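Local coordinates for protein origin of replication complex subunit 1B (PDB 5HH7) that reads the unmodified histone H3 tail through its PHD finger and BAH domain, as part of the origin recognition complex that binds replication origins, at residues Tyr15-Glu20 with Phe26-Asp31; Leu139-Glu142 with Val147-Ile150. All coordinates share one frame; numbering follows the deposited sequence.

Interaction 1 of 2, residues Tyr15-Glu20 with Phe26-Asp31; sequences YYNKVE and FEIGDD
Val-19 and Phe-26 form an antiparallel hydrogen-bonded pair: Val-19 N-H donates to Phe-26 O at 2.9 Å, and Phe-26 N-H donates to Val-19 O at 2.8 Å. A longer bond from Ile-28 N to Asn-17 O, 3.2 Å but nearly straight at 168°, extends the pairing just before strand 18-21 and just after strand 24-27. Between these bonds Lys-18 faces Glu-27 as the non-hydrogen-bonded pair, their CB atoms 4.1 Å apart. The long polar chains of both suit this solvent-facing side; Lys-18 NZ stays 5.8 Å from Glu-27 OE2, too far for a salt bridge, so the opposite charges attract weakly at most. Asn-17 runs alongside Glu-27, its amide turned nearly perpendicular to the carboxylate. Lys-18 to Glu-20 and Phe-26 to Glu-27 lie on the beta hairpin 18-21/24-27, and a type II turn from Glu-27 to Asp-30 carries the chain on to strand 31-34. Gly-29 suits the turn because its positive phi would jam a side chain against the preceding carbonyl. Asp-30 OD2 accepts from Glu-27 N at 2.8 Å, met from above the carboxylate plane, and also bonds His-191. With CG1 anti to its carbonyl carbon (chi1 -65°), Ile-28 lays CG1 3.5 Å from Asn-17 O and brings CD1 to 3.9 Å from Tyr-16 O. On the buried face the compact Val-19 and flat Phe-26 pack on Met-185, Phe-26 also meeting His-191.

Interaction 2 of 2, residues Leu139-Glu142 with Val147-Ile150; sequences LWKE and VYWI
The first torsion of Trp-140 (chi1 77°) sets its CG between the backbone N and the carbonyl carbon, and that of Trp-149 (chi1 -70°) sets CG anti to its carbonyl carbon. This brings the indole planes within 6° of parallel but strongly offset, so that little of one five-membered ring lies over the other. Instead Trp-149 CB lies over one face of Trp-140, 3.6 Å from the six-membered ring centroid, a CH-pi contact for which a broad indole is well shaped. Bent at chi2, Glu-142 places OE1 in the indole plane, where Trp-140 NE1 donates a 3.0 Å hydrogen bond nearly along the C-O axis, limiting ring rotation. Arg-13 adds a cation-pi contact to the same indole. This is the end of the beta hairpin 132-142/148-156 of the BAH domain, where Trp-140 and Trp-149 exchange two backbone bonds and Glu-142 N gives a third to Val-147 O at 2.8 Å. On the reverse side Lys-141 lays its aliphatic chain over Tyr-148, with CB 4.0 Å from the ring centroid and CD 3.7 Å from Tyr-148 OH. Further along, the branched Leu-139 and Ile-150 are buried, with Leu-139 CD2 3.8 Å from Ile-150 CG2, both packing on Met-185.

In the fold
Both segments of interaction 1 precede interaction 2 in the sequence, and the centres of the two contacts lie about 10 Å apart. Strand 13-16 pairs antiparallel with strand 132-142, and Tyr-16 N approaches Leu-139 O at 2.8 Å, a probable hydrogen bond. Leu-139 joins the two: its CD1 packs 3.6 Å from the backbone atoms Asn-17 O and Ile-28 N, and its side chain touches those of Val-19 and Ile-28. Thus the small hairpin of interaction 1 packs against the BAH hairpin of interaction 2, with Met-185 touching side chains of both. Tyr-15 meets Trp-140 on the indole face opposite Trp-149 CB, the ring planes at about 50°. Both contacts lie away from the PHD-finger zinc sites and the histone H3-binding regions.

Interaction 1 of 2, residues Tyr15-Glu20 with Phe26-Asp31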
ATOM      1  N   TYR A  15     -14.354 -17.473  16.177  1.00 45.27           N
ATOM      2  CA  TYR A  15     -13.981 -16.931  14.873  1.00 46.48           C
ATOM      3  C   TYR A  15     -15.139 -16.201  14.202  1.00 44.55           C
ATOM      4  O   TYR A  15     -16.300 -16.575  14.365  1.00 44.46           O
ATOM      5  CB  TYR A  15     -13.454 -18.040  13.957  1.00 41.62           C
ATOM      6  CG  TYR A  15     -12.046 -18.488  14.280  1.00 43.79           C
ATOM      7  CD1 TYR A  15     -11.812 -19.545  15.150  1.00 46.91           C
ATOM      8  CD2 TYR A  15     -10.950 -17.853  13.709  1.00 43.32           C
ATOM      9  CE1 TYR A  15     -10.522 -19.957  15.446  1.00 46.87           C
ATOM     10  CE2 TYR A  15      -9.659 -18.258  13.998  1.00 44.83           C
ATOM     11  CZ  TYR A  15      -9.451 -19.310  14.865  1.00 46.45           C
ATOM     12  OH  TYR A  15      -8.166 -19.710  15.153  1.00 48.16           O
ATOM     13  N   TYR A  16     -14.810 -15.155  13.450  1.00 39.40           N
ATOM     14  CA  TYR A  16     -15.804 -14.347  12.757  1.00 39.15           C
ATOM     15  C   TYR A  16     -15.438 -14.161  11.292  1.00 38.51           C
ATOM     16  O   TYR A  16     -14.258 -14.090  10.940  1.00 36.40           O
ATOM     17  CB  TYR A  16     -15.916 -12.966  13.406  1.00 46.55           C
ATOM     18  CG  TYR A  16     -16.460 -12.972  14.815  1.00 51.87           C
ATOM     19  CD1 TYR A  16     -17.827 -13.007  15.049  1.00 54.12           C
ATOM     20  CD2 TYR A  16     -15.609 -12.928  15.910  1.00 55.36           C
ATOM     21  CE1 TYR A  16     -18.332 -13.008  16.334  1.00 65.77           C
ATOM     22  CE2 TYR A  16     -16.104 -12.927  17.201  1.00 59.98           C
ATOM     23  CZ  TYR A  16     -17.467 -12.968  17.407  1.00 68.61           C
ATOM     24  OH  TYR A  16     -17.970 -12.968  18.687  1.00 77.38           O
ATOM     25  N   ASN A  17     -16.451 -14.067  10.437  1.00 40.56           N
ATOM     26  CA  ASN A  17     -16.215 -13.690   9.052  1.00 42.68           C
ATOM     27  C   ASN A  17     -15.900 -12.203   8.972  1.00 44.36           C
ATOM     28  O   ASN A  17     -15.082 -11.770   8.158  1.00 40.15           O
ATOM     29  CB  ASN A  17     -17.416 -14.026   8.170  1.00 55.49           C
ATOM     30  CG  ASN A  17     -17.280 -13.465   6.771  1.00 62.25           C
ATOM     31  OD1 ASN A  17     -16.493 -13.961   5.963  1.00 68.58           O
ATOM     32  ND2 ASN A  17     -18.045 -12.421   6.475  1.00 62.80           N
ATOM     33  N   LYS A  18     -16.551 -11.422   9.827  1.00 40.33           N
ATOM     34  CA  LYS A  18     -16.254  -9.998   9.910  1.00 46.83           C
ATOM     35  C   LYS A  18     -16.475  -9.420  11.305  1.00 43.64           C
ATOM     36  O   LYS A  18     -17.287  -9.922  12.084  1.00 40.13           O
ATOM     37  CB  LYS A  18     -17.038  -9.204   8.861  1.00 59.28           C
ATOM     38  CG  LYS A  18     -18.544  -9.277   8.994  1.00 69.73           C
ATOM     39  CD  LYS A  18     -19.213  -8.438   7.916  1.00 77.98           C
ATOM     40  CE  LYS A  18     -20.729  -8.536   7.989  1.00 86.31           C
ATOM     41  NZ  LYS A  18     -21.204  -9.935   7.794  1.00 89.03           N
ATOM     42  N   VAL A  19     -15.736  -8.355  11.601  1.00 41.64           N
ATOM     43  CA  VAL A  19     -15.733  -7.739  12.921  1.00 44.58           C
ATOM     44  C   VAL A  19     -15.735  -6.220  12.792  1.00 40.06           C
ATOM     45  O   VAL A  19     -14.965  -5.656  12.011  1.00 40.18           O
ATOM     46  CB  VAL A  19     -14.467  -8.148  13.719  1.00 48.33           C
ATOM     47  CG1 VAL A  19     -14.318  -7.303  14.978  1.00 49.75           C
ATOM     48  CG2 VAL A  19     -14.500  -9.627  14.066  1.00 45.74           C
ATOM     49  N   GLU A  20     -16.600  -5.557  13.550  1.00 38.90           N
ATOM     50  CA  GLU A  20     -16.521  -4.108  13.670  1.00 45.80           C
ATOM     51  C   GLU A  20     -15.574  -3.756  14.811  1.00 43.22           C
ATOM     52  O   GLU A  20     -15.832  -4.083  15.969  1.00 42.64           O
ATOM     53  CB  GLU A  20     -17.899  -3.490  13.900  1.00 50.81           C
ATOM     54  CG  GLU A  20     -17.879  -1.970  13.960  1.00 59.89           C
ATOM     55  CD  GLU A  20     -19.268  -1.360  13.905  1.00 79.75           C
ATOM     56  OE1 GLU A  20     -19.693  -0.755  14.912  1.00 85.02           O
ATOM     57  OE2 GLU A  20     -19.931  -1.480  12.852  1.00 87.31           O
ATOM     58  N   PHE A  26     -13.979  -4.829   9.513  1.00 32.43           N
ATOM     59  CA  PHE A  26     -12.903  -5.634   8.949  1.00 32.38           C
ATOM     60  C   PHE A  26     -13.436  -7.007   8.561  1.00 33.24           C
ATOM     61  O   PHE A  26     -14.205  -7.613   9.303  1.00 39.09           O
ATOM     62  CB  PHE A  26     -11.743  -5.769   9.940  1.00 32.84           C
ATOM     63  CG  PHE A  26     -11.052  -4.469  10.242  1.00 29.13           C
ATOM     64  CD1 PHE A  26     -10.004  -4.027   9.452  1.00 27.93           C
ATOM     65  CD2 PHE A  26     -11.453  -3.688  11.312  1.00 32.96           C
ATOM     66  CE1 PHE A  26      -9.366  -2.831   9.728  1.00 25.46           C
ATOM     67  CE2 PHE A  26     -10.820  -2.490  11.591  1.00 32.06           C
ATOM     68  CZ  PHE A  26      -9.777  -2.062  10.799  1.00 26.22           C
ATOM     69  N   GLU A  27     -13.022  -7.488   7.394  1.00 33.49           N
ATOM     70  CA  GLU A  27     -13.551  -8.725   6.840  1.00 35.34           C
ATOM     71  C   GLU A  27     -12.409  -9.601   6.338  1.00 32.53           C
ATOM     72  O   GLU A  27     -11.369  -9.091   5.924  1.00 31.31           O
ATOM     73  CB  GLU A  27     -14.517  -8.399   5.697  1.00 38.32           C
ATOM     74  CG  GLU A  27     -15.191  -9.597   5.055  1.00 48.83           C
ATOM     75  CD  GLU A  27     -16.353  -9.194   4.164  1.00 58.88           C
ATOM     76  OE1 GLU A  27     -16.555  -7.979   3.961  1.00 59.15           O
ATOM     77  OE2 GLU A  27     -17.065 -10.093   3.669  1.00 61.86           O
ATOM     78  N   ILE A  28     -12.595 -10.916   6.396  1.00 33.57           N
ATOM     79  CA  ILE A  28     -11.627 -11.846   5.826  1.00 35.28           C
ATOM     80  C   ILE A  28     -11.352 -11.468   4.375  1.00 36.67           C
ATOM     81  O   ILE A  28     -12.280 -11.271   3.591  1.00 35.12           O
ATOM     82  CB  ILE A  28     -12.135 -13.300   5.880  1.00 36.84           C
ATOM     83  CG1 ILE A  28     -12.284 -13.763   7.329  1.00 41.42           C
ATOM     84  CG2 ILE A  28     -11.192 -14.224   5.123  1.00 41.78           C
ATOM     85  CD1 ILE A  28     -12.887 -15.151   7.471  1.00 43.73           C
ATOM     86  N   GLY A  29     -10.075 -11.343   4.031  1.00 34.57           N
ATOM     87  CA  GLY A  29      -9.691 -10.981   2.680  1.00 35.63           C
ATOM     88  C   GLY A  29      -9.321  -9.517   2.545  1.00 30.81           C
ATOM     89  O   GLY A  29      -8.762  -9.107   1.528  1.00 31.20           O
ATOM     90  N   ASP A  30      -9.640  -8.725   3.566  1.00 28.09           N
ATOM     91  CA  ASP A  30      -9.240  -7.321   3.589  1.00 29.18           C
ATOM     92  C   ASP A  30      -7.721  -7.199   3.645  1.00 27.12           C
ATOM     93  O   ASP A  30      -7.042  -8.073   4.176  1.00 29.09           O
ATOM     94  CB  ASP A  30      -9.837  -6.591   4.796  1.00 27.33           C
ATOM     95  CG  ASP A  30     -11.299  -6.228   4.605  1.00 32.97           C
ATOM     96  OD1 ASP A  30     -11.850  -6.492   3.515  1.00 30.53           O
ATOM     97  OD2 ASP A  30     -11.890  -5.660   5.549  1.00 31.56           O
ATOM     98  N   ASP A  31      -7.203  -6.105   3.098  1.00 24.73           N
ATOM     99  CA  ASP A  31      -5.786  -5.776   3.201  1.00 24.08           C
ATOM    100  C   ASP A  31      -5.625  -4.584   4.144  1.00 25.03           C
ATOM    101  O   ASP A  31      -6.393  -3.621   4.068  1.00 25.04           O
ATOM    102  CB  ASP A  31      -5.225  -5.448   1.818  1.00 24.90           C
ATOM    103  CG  ASP A  31      -5.348  -6.613   0.850  1.00 32.90           C
ATOM    104  OD1 ASP A  31      -4.852  -7.713   1.176  1.00 28.49           O
ATOM    105  OD2 ASP A  31      -5.960  -6.435  -0.227  1.00 33.80           O
TER

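Interaction 2 of 2, residues Leu139-Glu142 with Val147-Ile150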
ATOM      1  N   LEU A 139     -10.296 -13.781  11.674  1.00 31.04           N
ATOM      2  CA  LEU A 139     -10.590 -12.834  12.744  1.00 30.68           C
ATOM      3  C   LEU A 139     -11.221 -13.601  13.892  1.00 35.53           C
ATOM      4  O   LEU A 139     -12.072 -14.461  13.670  1.00 38.14           O
ATOM      5  CB  LEU A 139     -11.568 -11.754  12.279  1.00 32.08           C
ATOM      6  CG  LEU A 139     -11.168 -10.813  11.144  1.00 35.58           C
ATOM      7  CD1 LEU A 139     -12.060 -11.054   9.939  1.00 38.23           C
ATOM      8  CD2 LEU A 139     -11.248  -9.359  11.597  1.00 30.85           C
ATOM      9  N   TRP A 140     -10.817 -13.296  15.120  1.00 34.64           N
ATOM     10  CA  TRP A 140     -11.437 -13.950  16.268  1.00 33.92           C
ATOM     11  C   TRP A 140     -11.375 -13.141  17.555  1.00 36.06           C
ATOM     12  O   TRP A 140     -10.541 -12.246  17.713  1.00 34.98           O
ATOM     13  CB  TRP A 140     -10.838 -15.342  16.501  1.00 34.58           C
ATOM     14  CG  TRP A 140      -9.491 -15.341  17.165  1.00 35.87           C
ATOM     15  CD1 TRP A 140      -9.235 -15.375  18.507  1.00 38.74           C
ATOM     16  CD2 TRP A 140      -8.215 -15.325  16.514  1.00 32.03           C
ATOM     17  NE1 TRP A 140      -7.879 -15.373  18.730  1.00 41.35           N
ATOM     18  CE2 TRP A 140      -7.231 -15.343  17.523  1.00 33.86           C
ATOM     19  CE3 TRP A 140      -7.810 -15.292  15.176  1.00 33.11           C
ATOM     20  CZ2 TRP A 140      -5.866 -15.331  17.236  1.00 32.40           C
ATOM     21  CZ3 TRP A 140      -6.454 -15.283  14.891  1.00 29.04           C
ATOM     22  CH2 TRP A 140      -5.499 -15.299  15.917  1.00 31.58           C
ATOM     23  N   LYS A 141     -12.279 -13.471  18.469  1.00 40.39           N
ATOM     24  CA  LYS A 141     -12.243 -12.935  19.814  1.00 43.03           C
ATOM     25  C   LYS A 141     -11.643 -13.993  20.727  1.00 42.99           C
ATOM     26  O   LYS A 141     -12.092 -15.139  20.744  1.00 43.18           O
ATOM     27  CB  LYS A 141     -13.654 -12.570  20.284  1.00 50.12           C
ATOM     28  CG  LYS A 141     -13.702 -11.949  21.669  1.00 52.94           C
ATOM     29  CD  LYS A 141     -15.115 -11.521  22.036  1.00 58.20           C
ATOM     30  CE  LYS A 141     -16.069 -12.703  22.044  1.00 65.82           C
ATOM     31  NZ  LYS A 141     -17.445 -12.300  22.453  1.00 73.13           N
ATOM     32  N   GLU A 142     -10.612 -13.608  21.469  1.00 37.27           N
ATOM     33  CA  GLU A 142      -9.995 -14.499  22.439  1.00 41.31           C
ATOM     34  C   GLU A 142     -10.932 -14.621  23.639  1.00 46.04           C
ATOM     35  O   GLU A 142     -11.260 -13.623  24.279  1.00 47.50           O
ATOM     36  CB  GLU A 142      -8.633 -13.940  22.863  1.00 46.98           C
ATOM     37  CG  GLU A 142      -7.764 -14.896  23.666  1.00 53.71           C
ATOM     38  CD  GLU A 142      -7.086 -15.949  22.805  1.00 52.83           C
ATOM     39  OE1 GLU A 142      -7.009 -15.761  21.572  1.00 50.54           O
ATOM     40  OE2 GLU A 142      -6.620 -16.963  23.366  1.00 50.60           O
ATOM     41  N   VAL A 147     -10.298 -10.067  23.937  1.00 42.94           N
ATOM     42  CA  VAL A 147      -9.496  -9.297  22.988  1.00 41.21           C
ATOM     43  C   VAL A 147      -9.640  -9.834  21.564  1.00 40.03           C
ATOM     44  O   VAL A 147      -9.619 -11.045  21.348  1.00 42.68           O
ATOM     45  CB  VAL A 147      -8.007  -9.300  23.393  1.00 39.81           C
ATOM     46  CG1 VAL A 147      -7.150  -8.602  22.337  1.00 35.92           C
ATOM     47  CG2 VAL A 147      -7.830  -8.644  24.756  1.00 44.39           C
ATOM     48  N   TYR A 148      -9.796  -8.929  20.601  1.00 32.57           N
ATOM     49  CA  TYR A 148      -9.918  -9.312  19.197  1.00 35.58           C
ATOM     50  C   TYR A 148      -8.564  -9.412  18.494  1.00 35.58           C
ATOM     51  O   TYR A 148      -7.671  -8.590  18.710  1.00 32.49           O
ATOM     52  CB  TYR A 148     -10.840  -8.346  18.448  1.00 34.63           C
ATOM     53  CG  TYR A 148     -12.310  -8.614  18.680  1.00 41.59           C
ATOM     54  CD1 TYR A 148     -12.947  -8.158  19.827  1.00 48.37           C
ATOM     55  CD2 TYR A 148     -13.059  -9.332  17.757  1.00 41.38           C
ATOM     56  CE1 TYR A 148     -14.292  -8.404  20.047  1.00 49.91           C
ATOM     57  CE2 TYR A 148     -14.406  -9.583  17.967  1.00 46.13           C
ATOM     58  CZ  TYR A 148     -15.017  -9.118  19.113  1.00 49.27           C
ATOM     59  OH  TYR A 148     -16.355  -9.366  19.326  1.00 50.73           O
ATOM     60  N   TRP A 149      -8.434 -10.427  17.646  1.00 32.45           N
ATOM     61  CA  TRP A 149      -7.192 -10.723  16.945  1.00 30.21           C
ATOM     62  C   TRP A 149      -7.477 -11.007  15.479  1.00 32.45           C
ATOM     63  O   TRP A 149      -8.615 -11.283  15.100  1.00 34.08           O
ATOM     64  CB  TRP A 149      -6.542 -11.979  17.525  1.00 32.90           C
ATOM     65  CG  TRP A 149      -5.961 -11.857  18.896  1.00 35.14           C
ATOM     66  CD1 TRP A 149      -6.642 -11.779  20.079  1.00 34.20           C
ATOM     67  CD2 TRP A 149      -4.569 -11.849  19.234  1.00 35.12           C
ATOM     68  NE1 TRP A 149      -5.758 -11.700  21.128  1.00 39.47           N
ATOM     69  CE2 TRP A 149      -4.479 -11.741  20.636  1.00 39.89           C
ATOM     70  CE3 TRP A 149      -3.388 -11.908  18.482  1.00 34.86           C
ATOM     71  CZ2 TRP A 149      -3.257 -11.694  21.304  1.00 42.58           C
ATOM     72  CZ3 TRP A 149      -2.176 -11.860  19.146  1.00 37.43           C
ATOM     73  CH2 TRP A 149      -2.119 -11.755  20.544  1.00 36.62           C
ATOM     74  N   ILE A 150      -6.434 -10.953  14.659  1.00 30.22           N
ATOM     75  CA  ILE A 150      -6.503 -11.487  13.306  1.00 28.22           C
ATOM     76  C   ILE A 150      -5.349 -12.448  13.077  1.00 28.34           C
ATOM     77  O   ILE A 150      -4.334 -12.391  13.775  1.00 31.06           O
ATOM     78  CB  ILE A 150      -6.390 -10.382  12.220  1.00 26.87           C
ATOM     79  CG1 ILE A 150      -5.043  -9.659  12.327  1.00 28.83           C
ATOM     80  CG2 ILE A 150      -7.557  -9.406  12.299  1.00 29.79           C
ATOM     81  CD1 ILE A 150      -4.696  -8.800  11.121  1.00 28.05           C
TER